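Local coordinates for 4-amino-4-deoxychorismate lyase (Legionella pneumophila, PDB 3LUL), which belongs to the class IV aminotransferase family and carries covalently bound pyridoxal phosphate, at residues Met13-Gly18 / Gln107-Thr112. Sequence-based numbering, arbitrary orientation.
Sequences MTPSFG and QLIFQT
I109 points from strand 106-113 toward the extended run 14-17, and its side chain can be followed outward through the centre of the contact. CB already lies 4.1 Å from F17 CZ. There the chain forks: CG2, anti to the backbone N, reaches the proline ring, 4.0 Å from P15 CG, while CG1, on the backbone N side (chi1 -68°), passes over the CZ end of the F17 face, 3.9 Å from CZ. A fully extended second torsion (chi2 177°) then carries CD1 over the same face, where it sits 3.7 Å from the F17 centroid and only 12° off the ring normal, a CH-pi contact made almost squarely over the centre. The same methyl meets the loop backbone at S16 CA, 3.6 Å away, and so fills the angle between the phenyl face and the main chain.

Q107 approaches the same ring differently, its CB lying in the ring plane at the edge, 3.9 Å from F17 CE1. Its amide turns away from the ring to hydrogen-bond R5 and the carbonyl of V105. At the other end of the contact, the bent Q111 side chain crosses that of T14 at a slant, its amide carbon CD 3.5 Å from T14 CG2.

S16 points away from the strand, and its OG hydrogen-bonds F17 O of the second subunit, a bond repeated reciprocally; I19 of that subunit also touches T14, F17 and Q111. The connection from strand 4-6 to strand 28-36 thus lays its P15 and F17 side chains on part of one face of the five-stranded mixed sheet, over strands 106-113 and 84-91, while helix 65-78 packs against F110 on the opposite face, in the fold of a class IV aminotransferase.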
loop_
_atom_site.group_PDB
_atom_site.type_symbol
_atom_site.label_atom_id
_atom_site.label_comp_id
_atom_site.label_asym_id
_atom_site.label_seq_id
_atom_site.Cartn_x
_atom_site.Cartn_y
_atom_site.Cartn_z
HETATM N N MSE B 13 9.815 -25.626 6.059
HETATM C CA MSE B 13 8.990 -25.772 7.259
HETATM C C MSE B 13 8.291 -24.476 7.707
HETATM O O MSE B 13 7.322 -24.542 8.467
HETATM C CB MSE B 13 9.820 -26.340 8.420
ATOM N N THR B 14 8.772 -23.312 7.254
ATOM C CA THR B 14 8.131 -22.020 7.585
ATOM C C THR B 14 6.795 -21.853 6.839
ATOM O O THR B 14 6.706 -22.174 5.643
ATOM C CB THR B 14 9.018 -20.799 7.221
ATOM O OG1 THR B 14 10.400 -21.174 7.255
ATOM C CG2 THR B 14 8.777 -19.649 8.204
ATOM N N PRO B 15 5.751 -21.364 7.539
ATOM C CA PRO B 15 4.483 -21.173 6.839
ATOM C C PRO B 15 4.485 -19.915 5.979
ATOM O O PRO B 15 5.229 -18.967 6.274
ATOM C CB PRO B 15 3.467 -21.033 7.983
ATOM C CG PRO B 15 4.231 -20.491 9.107
ATOM C CD PRO B 15 5.662 -20.970 8.956
ATOM N N SER B 16 3.662 -19.909 4.928
ATOM C CA SER B 16 3.351 -18.669 4.207
ATOM C C SER B 16 1.896 -18.647 3.734
ATOM O O SER B 16 1.150 -19.584 3.971
ATOM C CB SER B 16 4.289 -18.474 3.015
ATOM O OG SER B 16 4.308 -17.101 2.578
ATOM N N PHE B 17 1.530 -17.560 3.059
ATOM C CA PHE B 17 0.174 -17.346 2.559
ATOM C C PHE B 17 0.050 -17.848 1.120
ATOM O O PHE B 17 0.984 -17.717 0.341
ATOM C CB PHE B 17 -0.156 -15.862 2.620
ATOM C CG PHE B 17 -0.063 -15.271 4.011
ATOM C CD1 PHE B 17 -1.037 -15.531 4.960
ATOM C CD2 PHE B 17 1.006 -14.429 4.354
ATOM C CE1 PHE B 17 -0.957 -14.974 6.228
ATOM C CE2 PHE B 17 1.080 -13.854 5.601
ATOM C CZ PHE B 17 0.106 -14.137 6.553
ATOM N N GLY B 18 -1.103 -18.411 0.765
ATOM C CA GLY B 18 -1.301 -19.002 -0.561
ATOM C C GLY B 18 -1.573 -17.871 -1.555
ATOM O O GLY B 18 -1.927 -16.765 -1.167
ATOM N N GLN B 107 -6.055 -15.406 8.192
ATOM C CA GLN B 107 -4.928 -16.272 8.440
ATOM C C GLN B 107 -3.929 -15.443 9.225
ATOM O O GLN B 107 -3.714 -14.285 8.933
ATOM C CB GLN B 107 -4.341 -16.769 7.120
ATOM C CG GLN B 107 -5.393 -17.239 6.090
ATOM C CD GLN B 107 -5.870 -18.639 6.344
ATOM O OE1 GLN B 107 -5.055 -19.556 6.466
ATOM N NE2 GLN B 107 -7.196 -18.829 6.434
ATOM N N LEU B 108 -3.350 -16.042 10.241
ATOM C CA LEU B 108 -2.384 -15.378 11.069
ATOM C C LEU B 108 -1.087 -16.177 11.022
ATOM O O LEU B 108 -1.122 -17.422 11.149
ATOM C CB LEU B 108 -2.955 -15.310 12.464
ATOM C CG LEU B 108 -2.339 -14.488 13.571
ATOM C CD1 LEU B 108 -2.007 -13.036 13.126
ATOM C CD2 LEU B 108 -3.295 -14.532 14.751
ATOM N N ILE B 109 0.039 -15.491 10.793
ATOM C CA ILE B 109 1.370 -16.091 10.872
ATOM C C ILE B 109 2.234 -15.310 11.873
ATOM O O ILE B 109 2.223 -14.078 11.892
ATOM C CB ILE B 109 2.056 -16.172 9.496
ATOM C CG1 ILE B 109 1.308 -17.177 8.607
ATOM C CG2 ILE B 109 3.586 -16.545 9.610
ATOM C CD1 ILE B 109 1.869 -17.280 7.156
ATOM N N PHE B 110 2.954 -16.051 12.719
ATOM C CA PHE B 110 3.959 -15.462 13.616
ATOM C C PHE B 110 5.367 -15.867 13.224
ATOM O O PHE B 110 5.625 -17.031 12.896
ATOM C CB PHE B 110 3.745 -15.928 15.050
ATOM C CG PHE B 110 2.398 -15.607 15.600
ATOM C CD1 PHE B 110 2.199 -14.402 16.280
ATOM C CD2 PHE B 110 1.338 -16.515 15.489
ATOM C CE1 PHE B 110 0.962 -14.102 16.825
ATOM C CE2 PHE B 110 0.102 -16.219 16.036
ATOM C CZ PHE B 110 -0.084 -15.021 16.709
ATOM N N GLN B 111 6.268 -14.900 13.243
ATOM C CA GLN B 111 7.685 -15.136 12.940
ATOM C C GLN B 111 8.569 -14.385 13.923
ATOM O O GLN B 111 8.314 -13.225 14.221
ATOM C CB GLN B 111 8.011 -14.645 11.537
ATOM C CG GLN B 111 7.435 -15.533 10.441
ATOM C CD GLN B 111 8.101 -16.916 10.363
ATOM O OE1 GLN B 111 7.469 -17.957 10.618
ATOM N NE2 GLN B 111 9.373 -16.931 9.992
ATOM N N THR B 112 9.599 -15.061 14.413
ATOM C CA THR B 112 10.547 -14.450 15.334
ATOM C C THR B 112 11.749 -13.968 14.543
ATOM O O THR B 112 12.034 -14.417 13.409
ATOM C CB THR B 112 11.045 -15.413 16.444
ATOM O OG1 THR B 112 11.802 -16.494 15.865
ATOM C CG2 THR B 112 9.907 -15.964 17.224
#